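Local atomic coordinates of Alpha/beta hydrolase (Novosphingobium aromaticivorans, PDB entry 3BWX), a protein that probably acts as a hydrolase of the alpha/beta-hydrolase family on an unknown substrate, and binds calcium ions in the crystal. Residues A[124-129]-A[229-234]; A[130-135]-A[217-222]; A[153-158]-A[192-197]; A[236-241]-A[263-268]. The protein carries 1 engineered substitution. All blocks are in the same frame, centred on the assembly; numbering follows the deposited sequence.

Interaction 1: A[124-129]-A[229-234]; sequences AAVLND and PLLVLR
The carboxylate of Asp129 sets OD1 beside the Arg234 backbone, 3.4 Å from Arg234 CA, and against Arg234 CG; OD1 accepts from Gly235 N. The carboxamide of Asn128 crosses Leu233 at a slant, OD1 lying 3.7 Å from Leu233 CB; this oxygen is buried with no polar partner in the model, whereas ND2 is held by Thr104 and Pro267. Asp129 OD2 is engaged by the loop of His265. Strands 124-128 and 230-234 run parallel, 13° apart, in unbroken register from Ala125 with Leu230 to Asn128 with Leu233. Five backbone bonds join the segments, from Ala125 N to Pro229 O (2.9 Å) through to Asp129 N to Leu233 O (2.8 Å). With Val126 CG1 anti to the backbone N (chi1 178°), this methyl touches both Leu231 CD2 and Leu233 CD1, each at 3.9 Å. On the other face, Leu230 CD1 reaches over Ala125 CB and Leu127 CG. Helix 272-282, through Leu281, packs on the face of Val126 and Leu231; helices 219-225 and 243-250 cover that of Leu127, and strand 99-104 bonds to the far edge of strand 122-128, deep in the central sheet.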
loop_
_atom_site.group_PDB
_atom_site.type_symbol
_atom_site.label_atom_id
_atom_site.label_comp_id
_atom_site.label_asym_id
_atom_site.label_seq_id
_atom_site.Cartn_x
_atom_site.Cartn_y
_atom_site.Cartn_z
ATOM N N ALA A 124 -5.197 -7.059 -13.999
ATOM C CA ALA A 124 -4.689 -5.711 -14.232
ATOM C C ALA A 124 -4.042 -5.248 -12.940
ATOM O O ALA A 124 -4.272 -5.860 -11.861
ATOM C CB ALA A 124 -5.831 -4.774 -14.678
ATOM N N ALA A 125 -3.269 -4.161 -12.988
ATOM C CA ALA A 125 -2.583 -3.692 -11.810
ATOM C C ALA A 125 -2.386 -2.166 -11.842
ATOM O O ALA A 125 -2.346 -1.517 -12.886
ATOM C CB ALA A 125 -1.247 -4.391 -11.604
ATOM N N VAL A 126 -2.213 -1.641 -10.642
ATOM C CA VAL A 126 -1.894 -0.266 -10.389
ATOM C C VAL A 126 -0.707 -0.233 -9.466
ATOM O O VAL A 126 -0.770 -0.848 -8.413
ATOM C CB VAL A 126 -3.079 0.462 -9.705
ATOM C CG1 VAL A 126 -2.686 1.954 -9.391
ATOM C CG2 VAL A 126 -4.358 0.390 -10.543
ATOM N N LEU A 127 0.357 0.468 -9.851
ATOM C CA LEU A 127 1.525 0.713 -8.997
ATOM C C LEU A 127 1.413 2.162 -8.565
ATOM O O LEU A 127 1.426 3.074 -9.400
ATOM C CB LEU A 127 2.859 0.476 -9.708
ATOM C CG LEU A 127 3.277 -0.961 -10.043
ATOM C CD1 LEU A 127 4.582 -0.935 -10.868
ATOM C CD2 LEU A 127 3.437 -1.799 -8.743
ATOM N N ASN A 128 1.276 2.376 -7.280
ATOM C CA ASN A 128 1.125 3.726 -6.754
ATOM C C ASN A 128 2.427 4.202 -6.147
ATOM O O ASN A 128 2.821 3.832 -5.032
ATOM C CB ASN A 128 0.015 3.799 -5.760
ATOM C CG ASN A 128 -0.178 5.180 -5.198
ATOM O OD1 ASN A 128 0.101 6.192 -5.854
ATOM N ND2 ASN A 128 -0.708 5.236 -3.997
ATOM N N ASP A 129 3.110 5.013 -6.940
ATOM C CA ASP A 129 4.325 5.752 -6.543
ATOM C C ASP A 129 5.461 4.848 -6.109
ATOM O O ASP A 129 6.136 5.063 -5.090
ATOM C CB ASP A 129 4.053 6.879 -5.525
ATOM C CG ASP A 129 5.068 8.020 -5.630
ATOM O OD1 ASP A 129 5.071 8.649 -6.676
ATOM O OD2 ASP A 129 5.888 8.227 -4.715
ATOM N N PRO A 229 -2.212 -5.450 -18.199
ATOM C CA PRO A 229 -2.681 -4.040 -18.149
ATOM C C PRO A 229 -2.226 -3.336 -16.889
ATOM O O PRO A 229 -2.421 -3.858 -15.766
ATOM C CB PRO A 229 -4.196 -4.164 -18.205
ATOM C CG PRO A 229 -4.435 -5.507 -18.870
ATOM C CD PRO A 229 -3.304 -6.395 -18.467
ATOM N N LEU A 230 -1.616 -2.169 -17.049
ATOM C CA LEU A 230 -0.922 -1.505 -15.960
ATOM C C LEU A 230 -1.099 -0.014 -16.018
ATOM O O LEU A 230 -0.894 0.626 -17.052
ATOM C CB LEU A 230 0.583 -1.860 -15.974
ATOM C CG LEU A 230 1.428 -1.327 -14.810
ATOM C CD1 LEU A 230 1.033 -1.777 -13.387
ATOM C CD2 LEU A 230 2.924 -1.701 -15.098
ATOM N N LEU A 231 -1.402 0.510 -14.841
ATOM C CA LEU A 231 -1.342 1.922 -14.514
ATOM C C LEU A 231 -0.264 2.159 -13.478
ATOM O O LEU A 231 -0.194 1.431 -12.469
ATOM C CB LEU A 231 -2.675 2.372 -13.913
ATOM C CG LEU A 231 -2.748 3.771 -13.221
ATOM C CD1 LEU A 231 -2.507 4.923 -14.215
ATOM C CD2 LEU A 231 -4.111 3.953 -12.474
ATOM N N VAL A 232 0.525 3.206 -13.729
ATOM C CA VAL A 232 1.504 3.720 -12.788
ATOM C C VAL A 232 1.076 5.126 -12.370
ATOM O O VAL A 232 0.933 6.000 -13.233
ATOM C CB VAL A 232 2.913 3.741 -13.367
ATOM C CG1 VAL A 232 3.905 4.231 -12.300
ATOM C CG2 VAL A 232 3.327 2.387 -13.848
ATOM N N LEU A 233 0.837 5.355 -11.100
ATOM C CA LEU A 233 0.593 6.671 -10.544
ATOM C C LEU A 233 1.891 7.189 -9.931
ATOM O O LEU A 233 2.634 6.484 -9.254
ATOM C CB LEU A 233 -0.543 6.623 -9.470
ATOM C CG LEU A 233 -1.951 6.241 -9.976
ATOM C CD1 LEU A 233 -2.897 5.821 -8.861
ATOM C CD2 LEU A 233 -2.563 7.374 -10.811
ATOM N N ARG A 234 2.174 8.459 -10.106
ATOM C CA ARG A 234 3.359 9.077 -9.541
ATOM C C ARG A 234 2.969 10.430 -8.946
ATOM O O ARG A 234 2.298 11.230 -9.621
ATOM C CB ARG A 234 4.443 9.303 -10.628
ATOM C CG ARG A 234 5.676 9.917 -10.053
ATOM C CD ARG A 234 6.739 10.243 -11.055
ATOM N NE ARG A 234 7.765 10.902 -10.263
ATOM C CZ ARG A 234 7.980 12.212 -10.147
ATOM N NH1 ARG A 234 7.371 13.105 -10.937
ATOM N NH2 ARG A 234 8.870 12.647 -9.282
#

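Interaction 2: A[130-135]-A[217-222]; sequences VGPEVS and DMWPLF
Pro132 presses its ring onto the indole of Trp219 where the loop after strand 122-128 meets the start of helix 219-225. Packing is tightest here: Pro132 CG stands 3.3 Å from the centroid of the six-membered ring of Trp219, only 8° off the ring normal, a CH-pi contact over the face. The same CG touches Phe222 CB at 3.8 Å, and Pro132 CB lies 3.4 Å from Met218 C, seating the proline ring against the first turn of the helix, between the Trp219 indole and Phe222 CB. Selenomethionine Met218 bends at chi3 (-69°), which brings CE back over the carbonyl of Pro132 and to within 4.0 Å of Val134 CG2.

On the more exposed side the contact becomes polar and sparse. Trp219 NE1 donates to Glu133 OE2 (3.1 Å), in the indole plane but from above the carboxylate plane, the two planes being 81° apart; Glu133 OE1 turns to Thr245. One water spans Met218 N and Pro132 O. Asp217 OD1, accepting from Trp219 N, caps the helix start.

A leucine in place of Trp219 would probably strip Pro132 of its aromatic cover and leave Glu133 OE2 without its indole donor. The indole is thus fixed twice, its face by Pro132 and its N-H by Glu133, which leaves it little freedom to turn, while a water supplies the polar link between the two backbones.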
loop_
_atom_site.group_PDB
_atom_site.type_symbol
_atom_site.label_atom_id
_atom_site.label_comp_id
_atom_site.label_asym_id
_atom_site.label_seq_id
_atom_site.Cartn_x
_atom_site.Cartn_y
_atom_site.Cartn_z
ATOM N N VAL A 130 5.648 3.786 -6.858
ATOM C CA VAL A 130 6.765 2.916 -6.643
ATOM C C VAL A 130 7.135 2.307 -7.990
ATOM O O VAL A 130 6.284 2.100 -8.850
ATOM C CB VAL A 130 6.468 1.870 -5.592
ATOM C CG1 VAL A 130 5.325 0.957 -6.011
ATOM C CG2 VAL A 130 7.756 1.159 -5.203
ATOM N N GLY A 131 8.422 2.035 -8.149
ATOM C CA GLY A 131 8.958 1.433 -9.359
ATOM C C GLY A 131 10.211 0.616 -9.081
ATOM O O GLY A 131 10.638 0.505 -7.957
ATOM N N PRO A 132 10.787 0.014 -10.139
ATOM C CA PRO A 132 11.960 -0.852 -9.978
ATOM C C PRO A 132 13.252 -0.103 -9.678
ATOM O O PRO A 132 14.290 -0.744 -9.541
ATOM C CB PRO A 132 12.052 -1.549 -11.327
ATOM C CG PRO A 132 11.445 -0.547 -12.316
ATOM C CD PRO A 132 10.342 0.096 -11.545
ATOM N N GLU A 133 13.205 1.221 -9.639
ATOM C CA GLU A 133 14.310 2.058 -9.150
ATOM C C GLU A 133 13.698 2.927 -8.080
ATOM O O GLU A 133 12.724 3.643 -8.337
ATOM C CB GLU A 133 14.898 2.944 -10.256
ATOM C CG GLU A 133 15.612 2.153 -11.342
ATOM C CD GLU A 133 15.979 2.947 -12.608
ATOM O OE1 GLU A 133 15.305 3.955 -12.975
ATOM O OE2 GLU A 133 16.943 2.507 -13.279
ATOM N N VAL A 134 14.271 2.856 -6.882
ATOM C CA VAL A 134 13.777 3.585 -5.726
ATOM C C VAL A 134 14.802 4.665 -5.345
ATOM O O VAL A 134 15.986 4.360 -5.191
ATOM C CB VAL A 134 13.532 2.607 -4.584
ATOM C CG1 VAL A 134 12.986 3.322 -3.375
ATOM C CG2 VAL A 134 12.581 1.514 -5.066
ATOM N N SER A 135 14.344 5.909 -5.199
ATOM C CA SER A 135 15.229 7.058 -4.976
ATOM C C SER A 135 15.752 6.955 -3.549
ATOM O O SER A 135 14.978 6.650 -2.647
ATOM C CB SER A 135 14.493 8.403 -5.182
ATOM O OG SER A 135 13.932 8.540 -6.485
ATOM N N ASP A 217 18.299 -6.402 -9.383
ATOM C CA ASP A 217 17.786 -5.496 -10.404
ATOM C C ASP A 217 16.297 -5.806 -10.469
ATOM O O ASP A 217 15.919 -6.950 -10.744
ATOM C CB ASP A 217 18.519 -5.777 -11.716
ATOM C CG ASP A 217 17.940 -5.065 -12.914
ATOM O OD1 ASP A 217 17.033 -4.187 -12.798
ATOM O OD2 ASP A 217 18.443 -5.415 -14.002
HETATM N N MSE A 218 15.456 -4.814 -10.155
HETATM C CA MSE A 218 13.993 -5.022 -10.183
HETATM C C MSE A 218 13.300 -4.724 -11.487
HETATM O O MSE A 218 12.099 -4.987 -11.615
HETATM C CB MSE A 218 13.315 -4.265 -9.060
HETATM C CG MSE A 218 13.787 -4.785 -7.708
HETATM SE SE MSE A 218 12.756 -3.998 -6.317
HETATM C CE MSE A 218 13.423 -2.164 -6.460
ATOM N N TRP A 219 14.041 -4.274 -12.482
ATOM C CA TRP A 219 13.433 -4.102 -13.804
ATOM C C TRP A 219 12.752 -5.374 -14.345
ATOM O O TRP A 219 11.671 -5.276 -14.921
ATOM C CB TRP A 219 14.447 -3.518 -14.760
ATOM C CG TRP A 219 14.576 -2.054 -14.568
ATOM C CD1 TRP A 219 15.610 -1.398 -13.985
ATOM C CD2 TRP A 219 13.617 -1.065 -14.928
ATOM N NE1 TRP A 219 15.363 -0.048 -13.977
ATOM C CE2 TRP A 219 14.145 0.185 -14.560
ATOM C CE3 TRP A 219 12.381 -1.110 -15.557
ATOM C CZ2 TRP A 219 13.459 1.390 -14.800
ATOM C CZ3 TRP A 219 11.691 0.080 -15.787
ATOM C CH2 TRP A 219 12.236 1.311 -15.421
ATOM N N PRO A 220 13.379 -6.554 -14.170
ATOM C CA PRO A 220 12.708 -7.782 -14.618
ATOM C C PRO A 220 11.369 -8.037 -13.960
ATOM O O PRO A 220 10.467 -8.530 -14.610
ATOM C CB PRO A 220 13.719 -8.882 -14.215
ATOM C CG PRO A 220 15.035 -8.199 -14.317
ATOM C CD PRO A 220 14.751 -6.843 -13.715
ATOM N N LEU A 221 11.229 -7.680 -12.686
ATOM C CA LEU A 221 9.962 -7.850 -11.971
ATOM C C LEU A 221 8.924 -6.836 -12.531
ATOM O O LEU A 221 7.761 -7.158 -12.764
ATOM C CB LEU A 221 10.146 -7.665 -10.464
ATOM C CG LEU A 221 11.087 -8.641 -9.767
ATOM C CD1 LEU A 221 11.292 -8.167 -8.340
ATOM C CD2 LEU A 221 10.508 -10.034 -9.751
ATOM N N PHE A 222 9.354 -5.618 -12.782
ATOM C CA PHE A 222 8.456 -4.646 -13.376
ATOM C C PHE A 222 8.001 -5.110 -14.740
ATOM O O PHE A 222 6.828 -5.081 -15.100
ATOM C CB PHE A 222 9.146 -3.275 -13.492
ATOM C CG PHE A 222 8.357 -2.303 -14.323
ATOM C CD1 PHE A 222 7.240 -1.640 -13.804
ATOM C CD2 PHE A 222 8.658 -2.110 -15.661
ATOM C CE1 PHE A 222 6.429 -0.851 -14.612
ATOM C CE2 PHE A 222 7.835 -1.327 -16.456
ATOM C CZ PHE A 222 6.764 -0.671 -15.931
HETATM O O HOH W 1 16.395 -2.151 -9.432
#

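Interaction 3: A[153-158]-A[192-197]; sequences ETWMHA and GRIAFD
Backbones come closest at Glu153 and Arg193, whose CA atoms lie 5.2 Å apart, one just ahead of helix 155-166 and the other just ahead of strand 194-196. Ile194 makes the largest share of the contact. Its CD1 sits over the five-membered ring of Trp155, 3.6 Å from the centroid and 3° off the ring normal, a CH-pi contact, and also touches the backbone, 3.3 Å from Trp155 N. The branch CG2, opposite the backbone N across the CA-CB bond (chi1 of the CG1 branch -68°), rests on the six-membered part of the same indole face, 3.6 Å from Trp155 CZ3, and 4.0 Å from Ala158 CB.

Both segments belong to the region inserted between strands 122-128 and 230-235 of the central sheet, the place where many alpha/beta hydrolases carry a cap. Strand 194-196 is the middle strand of a small antiparallel sheet, between 151-152 and 186-188, and Ile194 joins it to the first turn of helix 155-166; Met186 also packs on Ile194. An alanine at Trp155 would probably leave a gap beside Ile194, its CD1 and CG2 losing the indole face they rest on.

Farther out, beyond Ile194, Arg193 folds back at chi2 and chi3 (both -73°), laying one guanidinium face over Glu153 N. Its NE is bonded to Asn151. Glu153 OE2 and Arg193 NH1, 4.5 Å apart, are too distant for a salt bridge, but a water in the guanidinium plane bonds to both. On the helix side, Thr154 OG1 caps the N-terminus by accepting from His157 N.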
loop_
_atom_site.group_PDB
_atom_site.type_symbol
_atom_site.label_atom_id
_atom_site.label_comp_id
_atom_site.label_asym_id
_atom_site.label_seq_id
_atom_site.Cartn_x
_atom_site.Cartn_y
_atom_site.Cartn_z
ATOM N N GLU A 153 -1.535 13.286 22.776
ATOM C CA GLU A 153 -2.757 13.311 23.592
ATOM C C GLU A 153 -3.986 13.538 22.754
ATOM O O GLU A 153 -5.048 13.045 23.096
ATOM C CB GLU A 153 -2.702 14.361 24.731
ATOM C CG GLU A 153 -3.896 14.217 25.740
ATOM C CD GLU A 153 -3.676 14.841 27.117
ATOM O OE1 GLU A 153 -3.923 16.066 27.235
ATOM O OE2 GLU A 153 -3.324 14.101 28.107
ATOM N N THR A 154 -3.850 14.328 21.682
ATOM C CA THR A 154 -5.006 14.713 20.867
ATOM C C THR A 154 -4.779 14.511 19.394
ATOM O O THR A 154 -3.618 14.537 18.905
ATOM C CB THR A 154 -5.339 16.196 21.105
ATOM O OG1 THR A 154 -4.420 17.092 20.431
ATOM C CG2 THR A 154 -5.309 16.503 22.581
ATOM N N TRP A 155 -5.887 14.361 18.655
ATOM C CA TRP A 155 -5.817 14.218 17.204
ATOM C C TRP A 155 -5.255 15.472 16.518
ATOM O O TRP A 155 -4.573 15.383 15.487
ATOM C CB TRP A 155 -7.184 13.851 16.640
ATOM C CG TRP A 155 -7.474 12.389 16.830
ATOM C CD1 TRP A 155 -8.376 11.851 17.695
ATOM C CD2 TRP A 155 -6.834 11.276 16.175
ATOM N NE1 TRP A 155 -8.337 10.480 17.628
ATOM C CE2 TRP A 155 -7.416 10.106 16.683
ATOM C CE3 TRP A 155 -5.817 11.171 15.225
ATOM C CZ2 TRP A 155 -7.015 8.838 16.284
ATOM C CZ3 TRP A 155 -5.423 9.910 14.807
ATOM C CH2 TRP A 155 -6.029 8.753 15.345
HETATM N N MSE A 156 -5.548 16.631 17.087
HETATM C CA MSE A 156 -5.065 17.855 16.486
HETATM C C MSE A 156 -3.547 17.902 16.596
HETATM O O MSE A 156 -2.880 18.284 15.647
HETATM C CB MSE A 156 -5.642 19.054 17.171
HETATM C CG MSE A 156 -5.256 20.335 16.504
HETATM SE SE MSE A 156 -6.008 20.515 14.652
HETATM C CE MSE A 156 -7.524 19.630 14.963
ATOM N N HIS A 157 -3.013 17.585 17.773
ATOM C CA HIS A 157 -1.567 17.547 17.953
ATOM C C HIS A 157 -0.937 16.531 16.999
ATOM O O HIS A 157 0.096 16.803 16.405
ATOM C CB HIS A 157 -1.204 17.275 19.431
ATOM C CG HIS A 157 -1.433 18.450 20.318
ATOM N ND1 HIS A 157 -1.357 18.383 21.693
ATOM C CD2 HIS A 157 -1.704 19.740 20.020
ATOM C CE1 HIS A 157 -1.593 19.581 22.198
ATOM N NE2 HIS A 157 -1.801 20.423 21.204
ATOM N N ALA A 158 -1.528 15.360 16.867
ATOM C CA ALA A 158 -1.039 14.368 15.906
ATOM C C ALA A 158 -1.027 14.881 14.473
ATOM O O ALA A 158 -0.062 14.727 13.748
ATOM C CB ALA A 158 -1.819 13.059 16.000
ATOM N N GLY A 192 -4.526 5.502 26.054
ATOM C CA GLY A 192 -5.161 6.784 25.794
ATOM C C GLY A 192 -4.315 7.747 24.979
ATOM O O GLY A 192 -4.619 8.934 24.926
ATOM N N ARG A 193 -3.242 7.257 24.356
ATOM C CA ARG A 193 -2.431 8.079 23.490
ATOM C C ARG A 193 -2.649 7.665 22.039
ATOM O O ARG A 193 -2.961 6.530 21.733
ATOM C CB ARG A 193 -0.937 7.942 23.778
ATOM C CG ARG A 193 -0.470 8.306 25.188
ATOM C CD ARG A 193 -0.492 9.819 25.434
ATOM N NE ARG A 193 0.580 10.538 24.725
ATOM C CZ ARG A 193 0.891 11.804 24.928
ATOM N NH1 ARG A 193 0.225 12.544 25.810
ATOM N NH2 ARG A 193 1.866 12.373 24.250
ATOM N N ILE A 194 -2.466 8.616 21.153
ATOM C CA ILE A 194 -2.584 8.366 19.733
ATOM C C ILE A 194 -1.215 8.031 19.193
ATOM O O ILE A 194 -0.287 8.801 19.342
ATOM C CB ILE A 194 -3.148 9.618 19.057
ATOM C CG1 ILE A 194 -4.621 9.841 19.481
ATOM C CG2 ILE A 194 -3.025 9.506 17.505
ATOM C CD1 ILE A 194 -5.051 11.273 19.470
ATOM N N ALA A 195 -1.095 6.874 18.539
ATOM C CA ALA A 195 0.193 6.399 18.112
ATOM C C ALA A 195 0.061 5.757 16.731
ATOM O O ALA A 195 -1.027 5.452 16.284
ATOM C CB ALA A 195 0.732 5.394 19.121
ATOM N N PHE A 196 1.173 5.606 16.037
ATOM C CA PHE A 196 1.156 4.948 14.732
ATOM C C PHE A 196 0.690 3.488 14.905
ATOM O O PHE A 196 1.026 2.804 15.883
ATOM C CB PHE A 196 2.510 5.052 14.029
ATOM C CG PHE A 196 2.847 6.457 13.663
ATOM C CD1 PHE A 196 2.289 7.068 12.512
ATOM C CD2 PHE A 196 3.616 7.241 14.545
ATOM C CE1 PHE A 196 2.564 8.396 12.214
ATOM C CE2 PHE A 196 3.885 8.551 14.260
ATOM C CZ PHE A 196 3.357 9.149 13.079
ATOM N N ASP A 197 -0.131 3.057 13.957
ATOM C CA ASP A 197 -0.877 1.785 14.104
ATOM C C ASP A 197 -0.095 0.593 13.555
ATOM O O ASP A 197 -0.521 -0.091 12.645
ATOM C CB ASP A 197 -2.234 1.935 13.407
ATOM C CG ASP A 197 -3.251 0.888 13.837
ATOM O OD1 ASP A 197 -2.986 0.003 14.682
ATOM O OD2 ASP A 197 -4.383 0.957 13.306
HETATM O O HOH W 2 -1.946 11.869 27.645
#

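Interaction 4: A[236-241]-A[263-268]; sequences ETSDIL and IGHAPT. With EDO (1,2-ethanediol), chain F.
The loop bearing His265, probably the catalytic histidine of an alpha/beta hydrolase, packs against the loop that follows strand 230-235. The imidazole is sandwiched: Ile240 CG1 lies over the centre of one face, 3.6 Å from the ring centroid, and Ala266 CB lies beyond the other face, offset toward the rim. With His265 CG pointing opposite its own amide nitrogen (chi1 -177°), the ring extends toward Ile240, and its ND1 bonds to Asp129, whose OD2 also meets Ser238 OG. That hydroxyl accepts from Ile240 N (3.1 Å) and Leu241 N (3.0 Å), an ST turn and an ST motif that tie it to its own loop. Ser238 is thus a second-shell group that is likely to restrict how the Asp129 carboxylate turns.

Between the two loops, Thr237 N donates almost straight to Ile263 O (3.0 Å, 174°), from above the carbonyl plane. Thr237 OG1 lies 3.2 Å from Gly264 CA, where a CB would clash, so glycine suits this site. A water accepts from both Asp239 N and His265 N. The peptide bond between His265 and Ala266 is cis. At the far end, Thr268 lies beside a 1,2-ethanediol, probably from the crystallisation liquor. A histidine on the loop after the last strand, paired with an acid, is characteristic of alpha/beta hydrolases; with Ser105 of the likely nucleophile elbow, Asp129 and His265 are consistent with a catalytic triad.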
loop_
_atom_site.group_PDB
_atom_site.type_symbol
_atom_site.label_atom_id
_atom_site.label_comp_id
_atom_site.label_asym_id
_atom_site.label_seq_id
_atom_site.Cartn_x
_atom_site.Cartn_y
_atom_site.Cartn_z
ATOM N N GLU A 236 3.987 14.134 -8.408
ATOM C CA GLU A 236 4.874 15.029 -9.139
ATOM C C GLU A 236 6.203 15.269 -8.410
ATOM O O GLU A 236 7.269 15.350 -9.045
ATOM C CB GLU A 236 4.175 16.350 -9.341
ATOM C CG GLU A 236 4.992 17.344 -10.177
ATOM C CD GLU A 236 4.161 18.539 -10.572
ATOM O OE1 GLU A 236 3.584 19.153 -9.652
ATOM O OE2 GLU A 236 4.106 18.835 -11.780
ATOM N N THR A 237 6.144 15.364 -7.083
ATOM C CA THR A 237 7.312 15.674 -6.270
ATOM C C THR A 237 7.885 14.479 -5.504
ATOM O O THR A 237 8.684 14.635 -4.578
ATOM C CB THR A 237 7.028 16.834 -5.289
ATOM O OG1 THR A 237 6.211 16.382 -4.213
ATOM C CG2 THR A 237 6.324 17.979 -5.999
ATOM N N SER A 238 7.510 13.266 -5.914
ATOM C CA SER A 238 7.890 12.076 -5.186
ATOM C C SER A 238 9.382 11.956 -5.009
ATOM O O SER A 238 10.113 12.094 -6.001
ATOM C CB SER A 238 7.427 10.857 -5.941
ATOM O OG SER A 238 7.863 9.688 -5.267
ATOM N N ASP A 239 9.785 11.714 -3.755
ATOM C CA ASP A 239 11.177 11.389 -3.400
ATOM C C ASP A 239 11.493 9.879 -3.465
ATOM O O ASP A 239 12.560 9.451 -2.991
ATOM C CB ASP A 239 11.583 12.009 -2.051
ATOM C CG ASP A 239 10.897 11.382 -0.841
ATOM O OD1 ASP A 239 10.056 10.437 -0.952
ATOM O OD2 ASP A 239 11.262 11.824 0.274
ATOM N N ILE A 240 10.593 9.086 -4.034
ATOM C CA ILE A 240 10.709 7.615 -4.062
ATOM C C ILE A 240 10.755 7.172 -5.512
ATOM O O ILE A 240 11.572 6.366 -5.902
ATOM C CB ILE A 240 9.575 6.926 -3.272
ATOM C CG1 ILE A 240 9.846 7.022 -1.765
ATOM C CG2 ILE A 240 9.382 5.417 -3.716
ATOM C CD1 ILE A 240 10.762 5.899 -1.195
ATOM N N LEU A 241 9.907 7.761 -6.326
ATOM C CA LEU A 241 9.813 7.429 -7.761
ATOM C C LEU A 241 10.138 8.697 -8.547
ATOM O O LEU A 241 9.378 9.682 -8.449
ATOM C CB LEU A 241 8.429 6.907 -8.093
ATOM C CG LEU A 241 8.203 6.580 -9.569
ATOM C CD1 LEU A 241 9.168 5.479 -10.039
ATOM C CD2 LEU A 241 6.779 6.143 -9.876
ATOM N N ILE A 263 1.913 16.854 -5.391
ATOM C CA ILE A 263 1.991 15.938 -4.289
ATOM C C ILE A 263 3.151 14.988 -4.511
ATOM O O ILE A 263 3.583 14.757 -5.638
ATOM C CB ILE A 263 0.666 15.159 -4.011
ATOM C CG1 ILE A 263 0.350 14.165 -5.099
ATOM C CG2 ILE A 263 -0.560 16.063 -3.766
ATOM C CD1 ILE A 263 -0.917 13.341 -4.782
ATOM N N GLY A 264 3.621 14.424 -3.408
ATOM C CA GLY A 264 4.815 13.607 -3.413
ATOM C C GLY A 264 4.472 12.158 -3.183
ATOM O O GLY A 264 3.456 11.663 -3.705
ATOM N N HIS A 265 5.337 11.488 -2.423
ATOM C CA HIS A 265 5.162 10.081 -2.109
ATOM C C HIS A 265 4.200 9.903 -0.949
ATOM O O HIS A 265 4.527 10.278 0.156
ATOM C CB HIS A 265 6.496 9.420 -1.752
ATOM C CG HIS A 265 6.369 7.953 -1.499
ATOM N ND1 HIS A 265 6.250 7.022 -2.522
ATOM C CD2 HIS A 265 6.320 7.254 -0.340
ATOM C CE1 HIS A 265 6.181 5.811 -1.984
ATOM N NE2 HIS A 265 6.207 5.926 -0.662
ATOM N N ALA A 266 3.020 9.305 -1.126
ATOM C CA ALA A 266 2.374 8.829 -2.361
ATOM C C ALA A 266 0.972 9.486 -2.517
ATOM O O ALA A 266 0.352 9.932 -1.535
ATOM C CB ALA A 266 2.237 7.313 -2.310
ATOM N N PRO A 267 0.433 9.499 -3.759
ATOM C CA PRO A 267 -0.989 9.790 -3.942
ATOM C C PRO A 267 -1.841 8.965 -2.974
ATOM O O PRO A 267 -1.525 7.812 -2.673
ATOM C CB PRO A 267 -1.249 9.399 -5.391
ATOM C CG PRO A 267 0.094 9.658 -6.055
ATOM C CD PRO A 267 1.069 9.169 -5.046
ATOM N N THR A 268 -2.907 9.572 -2.423
ATOM C CA THR A 268 -3.767 8.903 -1.481
ATOM C C THR A 268 -4.743 7.934 -2.207
ATOM O O THR A 268 -5.358 7.070 -1.552
ATOM C CB THR A 268 -4.611 9.900 -0.678
ATOM O OG1 THR A 268 -5.487 10.605 -1.557
ATOM C CG2 THR A 268 -3.723 10.871 0.133
HETATM C C1 EDO F . -6.625 14.505 -1.311
HETATM O O1 EDO F . -6.224 13.131 -1.297
HETATM C C2 EDO F . -7.575 14.722 -2.449
HETATM O O2 EDO F . -8.839 14.250 -1.983
HETATM O O HOH W 3 7.806 12.715 -1.601
#

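Interactions 1, 2 and 4 form one connected group about the C-terminal half of the central sheet, their centres 13 to 16 Å apart. Interaction 1 joins neighbouring strands 122-128 and 230-235; interaction 2 touches it through Phe222 of helix 219-225, which leads into strand 230-235. Interaction 4 follows in the chain and meets interaction 1 at Asp129, and interaction 2 where Ser135 N approaches Ile240 O. Interaction 3 stands apart, in the region inserted between the two strands, its centre 25 Å from interaction 4 and 32 Å from interaction 1. The chain leaves the core at Asp129, next to the probable active site, and re-enters through helix 219-225 at the opposite end of the strand pair.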